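Local coordinates for NADP-dependent alcohol dehydrogenase 6 (Saccharomyces cerevisiae, PDB 1PIW), which reduces a broad range of aromatic and aliphatic aldehydes to alcohols with NADPH, as a zinc-containing, medium-chain alcohol dehydrogenase, at residues Lys29-Ile40 against Ala136-Val146. Numbering follows the deposited sequence.
Sequences KPFYDHDIDIKI and ANYVRVHEHFV
Arg140 and Asp37 face each other as a non-hydrogen-bonded pair of antiparallel strands, and their side chains illustrate how a two-pronged salt bridge can be locked on one face of a sheet. Approaching side-on, the guanidinium gives NE to Asp37 OD1 at 2.7 Å and NH2 to Asp37 OD2 at 2.5 Å; both oxygens use their syn lone pairs, and the two planes lie within 8° of each other. The third nitrogen, NH1, meets Lys29 O at 2.8 Å, still in the guanidinium plane, while Phe31 CD1 lies over one face, nearer its border than its middle. A bend at chi3 (-61°) in an otherwise extended chain swings the guanidinium across to segment 29-40, between Asp37 and the carbonyl of Lys29. Were Arg140 replaced by an alanine, the buried carboxylate of Asp37 would probably lose its ionic mate and the carbonyl of Lys29 this donor.

On the opposite face the packing is apolar and tight: Ile38 CB lies 3.7 Å from Val139 CG1, and Ile38 CD1 reaches Val146 CG1 tip to tip. Val91 of strand 90-93 touches both Ile38 and Val146, while Ile70 of strand 70-77 packs on Val139. The ends are more open to solvent. At one, exposed Lys39 runs out extended beside Tyr138, a contact uncertain in detail; at the other, His34 lays its CB over the face of the His142 ring and its O accepts Glu143 N at 2.9 Å. Strand 35-45 thus pairs antiparallel with 138-142, and also with 70-77, within the mixed sheet of the GroES-like domain that zinc-dependent alcohol dehydrogenases have.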
loop_
_atom_site.group_PDB
_atom_site.type_symbol
_atom_site.label_atom_id
_atom_site.label_comp_id
_atom_site.label_asym_id
_atom_site.label_seq_id
_atom_site.Cartn_x
_atom_site.Cartn_y
_atom_site.Cartn_z
ATOM N N LYS A 29 -33.535 19.466 5.508
ATOM C CA LYS A 29 -32.895 19.268 6.795
ATOM C C LYS A 29 -32.948 20.610 7.528
ATOM O O LYS A 29 -33.136 21.664 6.914
ATOM C CB LYS A 29 -31.438 18.835 6.621
ATOM C CG LYS A 29 -30.459 19.963 6.333
ATOM C CD LYS A 29 -29.036 19.450 6.342
ATOM C CE LYS A 29 -28.020 20.565 6.448
ATOM N NZ LYS A 29 -27.953 21.106 7.826
ATOM N N PRO A 30 -32.816 20.593 8.855
ATOM C CA PRO A 30 -32.856 21.901 9.498
ATOM C C PRO A 30 -31.723 22.759 8.926
ATOM O O PRO A 30 -30.634 22.258 8.641
ATOM C CB PRO A 30 -32.677 21.561 10.978
ATOM C CG PRO A 30 -31.965 20.239 10.959
ATOM C CD PRO A 30 -32.645 19.517 9.842
ATOM N N PHE A 31 -31.995 24.049 8.749
ATOM C CA PHE A 31 -31.020 24.987 8.195
ATOM C C PHE A 31 -30.052 25.499 9.259
ATOM O O PHE A 31 -30.468 26.054 10.268
ATOM C CB PHE A 31 -31.756 26.160 7.550
ATOM C CG PHE A 31 -30.928 26.928 6.578
ATOM C CD1 PHE A 31 -31.433 27.243 5.323
ATOM C CD2 PHE A 31 -29.645 27.337 6.908
ATOM C CE1 PHE A 31 -30.677 27.956 4.403
ATOM C CE2 PHE A 31 -28.875 28.049 6.002
ATOM C CZ PHE A 31 -29.393 28.361 4.741
ATOM N N TYR A 32 -28.757 25.320 9.017
ATOM C CA TYR A 32 -27.745 25.745 9.968
ATOM C C TYR A 32 -26.896 26.916 9.525
ATOM O O TYR A 32 -26.826 27.245 8.343
ATOM C CB TYR A 32 -26.888 24.547 10.366
ATOM C CG TYR A 32 -27.696 23.579 11.199
ATOM C CD1 TYR A 32 -27.561 22.198 11.052
ATOM C CD2 TYR A 32 -28.655 24.054 12.091
ATOM C CE1 TYR A 32 -28.378 21.311 11.771
ATOM C CE2 TYR A 32 -29.464 23.191 12.808
ATOM C CZ TYR A 32 -29.332 21.823 12.649
ATOM O OH TYR A 32 -30.174 20.987 13.355
ATOM N N ASP A 33 -26.267 27.546 10.511
ATOM C CA ASP A 33 -25.444 28.741 10.339
ATOM C C ASP A 33 -24.542 28.856 9.113
ATOM O O ASP A 33 -24.329 29.962 8.613
ATOM C CB ASP A 33 -24.639 28.948 11.617
ATOM C CG ASP A 33 -25.534 29.136 12.836
ATOM O OD1 ASP A 33 -25.092 28.816 13.964
ATOM O OD2 ASP A 33 -26.681 29.613 12.667
ATOM N N HIS A 34 -24.026 27.728 8.626
ATOM C CA HIS A 34 -23.149 27.723 7.455
ATOM C C HIS A 34 -23.786 27.035 6.245
ATOM O O HIS A 34 -23.268 27.130 5.133
ATOM C CB HIS A 34 -21.825 27.028 7.787
ATOM C CG HIS A 34 -21.067 27.676 8.903
ATOM N ND1 HIS A 34 -20.313 28.817 8.729
ATOM C CD2 HIS A 34 -20.968 27.356 10.217
ATOM C CE1 HIS A 34 -19.783 29.173 9.886
ATOM N NE2 HIS A 34 -20.165 28.304 10.806
ATOM N N ASP A 35 -24.901 26.341 6.448
ATOM C CA ASP A 35 -25.545 25.666 5.333
ATOM C C ASP A 35 -25.880 26.650 4.215
ATOM O O ASP A 35 -25.992 27.852 4.434
ATOM C CB ASP A 35 -26.829 24.958 5.776
ATOM C CG ASP A 35 -26.587 23.911 6.845
ATOM O OD1 ASP A 35 -25.501 23.291 6.854
ATOM O OD2 ASP A 35 -27.499 23.690 7.666
ATOM N N ILE A 36 -26.038 26.113 3.012
ATOM C CA ILE A 36 -26.369 26.891 1.826
ATOM C C ILE A 36 -27.434 26.137 1.041
ATOM O O ILE A 36 -27.414 24.913 0.983
ATOM C CB ILE A 36 -25.135 27.070 0.923
ATOM C CG1 ILE A 36 -24.177 28.059 1.570
ATOM C CG2 ILE A 36 -25.547 27.524 -0.468
ATOM C CD1 ILE A 36 -22.952 28.317 0.750
ATOM N N ASP A 37 -28.374 26.860 0.452
ATOM C CA ASP A 37 -29.404 26.211 -0.332
ATOM C C ASP A 37 -29.110 26.380 -1.806
ATOM O O ASP A 37 -28.879 27.488 -2.298
ATOM C CB ASP A 37 -30.785 26.755 0.022
ATOM C CG ASP A 37 -31.429 25.974 1.142
ATOM O OD1 ASP A 37 -30.684 25.296 1.876
ATOM O OD2 ASP A 37 -32.661 26.027 1.301
ATOM N N ILE A 38 -29.108 25.253 -2.503
ATOM C CA ILE A 38 -28.831 25.228 -3.922
ATOM C C ILE A 38 -30.020 24.699 -4.715
ATOM O O ILE A 38 -30.603 23.663 -4.385
ATOM C CB ILE A 38 -27.589 24.349 -4.197
ATOM C CG1 ILE A 38 -26.379 24.962 -3.493
ATOM C CG2 ILE A 38 -27.346 24.225 -5.691
ATOM C CD1 ILE A 38 -25.337 23.972 -3.106
ATOM N N LYS A 39 -30.410 25.445 -5.737
ATOM C CA LYS A 39 -31.485 24.988 -6.587
ATOM C C LYS A 39 -30.695 24.264 -7.676
ATOM O O LYS A 39 -29.863 24.867 -8.364
ATOM C CB LYS A 39 -32.269 26.160 -7.164
ATOM C CG LYS A 39 -33.560 25.725 -7.831
ATOM C CD LYS A 39 -34.337 26.898 -8.368
ATOM C CE LYS A 39 -35.593 26.424 -9.066
ATOM N NZ LYS A 39 -36.322 27.533 -9.754
ATOM N N ILE A 40 -30.935 22.965 -7.810
ATOM C CA ILE A 40 -30.211 22.161 -8.774
ATOM C C ILE A 40 -30.586 22.429 -10.219
ATOM O O ILE A 40 -31.682 22.870 -10.523
ATOM C CB ILE A 40 -30.402 20.673 -8.478
ATOM C CG1 ILE A 40 -30.221 20.415 -6.981
ATOM C CG2 ILE A 40 -29.379 19.861 -9.245
ATOM C CD1 ILE A 40 -30.498 18.983 -6.553
ATOM N N ALA A 136 -33.299 16.037 -7.003
ATOM C CA ALA A 136 -34.374 16.862 -6.493
ATOM C C ALA A 136 -34.208 18.289 -6.970
ATOM O O ALA A 136 -33.283 18.587 -7.708
ATOM C CB ALA A 136 -34.390 16.805 -4.993
ATOM N N ASN A 137 -35.106 19.168 -6.538
ATOM C CA ASN A 137 -35.080 20.567 -6.936
ATOM C C ASN A 137 -34.147 21.442 -6.094
ATOM O O ASN A 137 -33.682 22.489 -6.559
ATOM C CB ASN A 137 -36.500 21.137 -6.900
ATOM C CG ASN A 137 -37.165 20.987 -5.535
ATOM O OD1 ASN A 137 -38.288 21.447 -5.326
ATOM N ND2 ASN A 137 -36.472 20.342 -4.603
ATOM N N TYR A 138 -33.880 21.015 -4.863
ATOM C CA TYR A 138 -32.996 21.754 -3.965
ATOM C C TYR A 138 -32.184 20.833 -3.065
ATOM O O TYR A 138 -32.613 19.734 -2.717
ATOM C CB TYR A 138 -33.787 22.698 -3.051
ATOM C CG TYR A 138 -34.570 23.767 -3.752
ATOM C CD1 TYR A 138 -35.927 23.615 -3.981
ATOM C CD2 TYR A 138 -33.951 24.927 -4.205
ATOM C CE1 TYR A 138 -36.658 24.589 -4.647
ATOM C CE2 TYR A 138 -34.673 25.914 -4.875
ATOM C CZ TYR A 138 -36.028 25.735 -5.095
ATOM O OH TYR A 138 -36.755 26.683 -5.785
ATOM N N VAL A 139 -31.007 21.303 -2.679
ATOM C CA VAL A 139 -30.157 20.549 -1.780
ATOM C C VAL A 139 -29.657 21.561 -0.761
ATOM O O VAL A 139 -29.363 22.701 -1.108
ATOM C CB VAL A 139 -28.973 19.888 -2.520
ATOM C CG1 VAL A 139 -27.967 20.934 -2.947
ATOM C CG2 VAL A 139 -28.326 18.856 -1.632
ATOM N N ARG A 140 -29.604 21.147 0.498
ATOM C CA ARG A 140 -29.159 22.003 1.589
ATOM C C ARG A 140 -27.824 21.473 2.059
ATOM O O ARG A 140 -27.756 20.384 2.631
ATOM C CB ARG A 140 -30.177 21.954 2.722
ATOM C CG ARG A 140 -29.794 22.732 3.958
ATOM C CD ARG A 140 -31.043 23.160 4.709
ATOM N NE ARG A 140 -31.870 24.013 3.870
ATOM C CZ ARG A 140 -33.151 24.256 4.097
ATOM N NH1 ARG A 140 -33.749 23.702 5.141
ATOM N NH2 ARG A 140 -33.826 25.058 3.290
ATOM N N VAL A 141 -26.770 22.253 1.825
ATOM C CA VAL A 141 -25.417 21.834 2.165
ATOM C C VAL A 141 -24.540 22.890 2.820
ATOM O O VAL A 141 -24.518 24.041 2.393
ATOM C CB VAL A 141 -24.687 21.361 0.900
ATOM C CG1 VAL A 141 -23.368 20.718 1.259
ATOM C CG2 VAL A 141 -25.565 20.411 0.134
ATOM N N HIS A 142 -23.804 22.476 3.850
ATOM C CA HIS A 142 -22.873 23.349 4.567
ATOM C C HIS A 142 -21.917 23.926 3.508
ATOM O O HIS A 142 -21.362 23.182 2.696
ATOM C CB HIS A 142 -22.123 22.501 5.596
ATOM C CG HIS A 142 -21.078 23.236 6.371
ATOM N ND1 HIS A 142 -20.085 23.974 5.768
ATOM C CD2 HIS A 142 -20.815 23.269 7.700
ATOM C CE1 HIS A 142 -19.253 24.428 6.692
ATOM N NE2 HIS A 142 -19.672 24.013 7.874
ATOM N N GLU A 143 -21.734 25.246 3.514
ATOM C CA GLU A 143 -20.890 25.927 2.525
ATOM C C GLU A 143 -19.504 25.362 2.290
ATOM O O GLU A 143 -18.983 25.454 1.185
ATOM C CB GLU A 143 -20.735 27.394 2.881
ATOM C CG GLU A 143 -19.935 27.618 4.131
ATOM C CD GLU A 143 -19.708 29.085 4.412
ATOM O OE1 GLU A 143 -19.082 29.398 5.445
ATOM O OE2 GLU A 143 -20.156 29.929 3.601
ATOM N N HIS A 144 -18.890 24.793 3.317
ATOM C CA HIS A 144 -17.556 24.254 3.143
ATOM C C HIS A 144 -17.503 23.220 2.044
ATOM O O HIS A 144 -16.445 22.987 1.468
ATOM C CB HIS A 144 -17.048 23.592 4.413
ATOM C CG HIS A 144 -15.718 22.923 4.241
ATOM N ND1 HIS A 144 -14.522 23.586 4.407
ATOM C CD2 HIS A 144 -15.396 21.666 3.857
ATOM C CE1 HIS A 144 -13.522 22.768 4.133
ATOM N NE2 HIS A 144 -14.025 21.597 3.796
ATOM N N PHE A 145 -18.642 22.592 1.761
ATOM C CA PHE A 145 -18.698 21.541 0.756
ATOM C C PHE A 145 -19.337 21.928 -0.542
ATOM O O PHE A 145 -19.773 21.075 -1.303
ATOM C CB PHE A 145 -19.397 20.310 1.327
ATOM C CG PHE A 145 -18.610 19.630 2.411
ATOM C CD1 PHE A 145 -18.646 20.100 3.719
ATOM C CD2 PHE A 145 -17.783 18.552 2.113
ATOM C CE1 PHE A 145 -17.864 19.509 4.712
ATOM C CE2 PHE A 145 -17.003 17.959 3.098
ATOM C CZ PHE A 145 -17.043 18.439 4.399
ATOM N N VAL A 146 -19.385 23.219 -0.801
ATOM C CA VAL A 146 -19.953 23.698 -2.040
ATOM C C VAL A 146 -18.813 24.351 -2.811
ATOM O O VAL A 146 -18.073 25.171 -2.268
ATOM C CB VAL A 146 -21.055 24.721 -1.774
ATOM C CG1 VAL A 146 -21.776 25.029 -3.058
ATOM C CG2 VAL A 146 -22.014 24.191 -0.724
#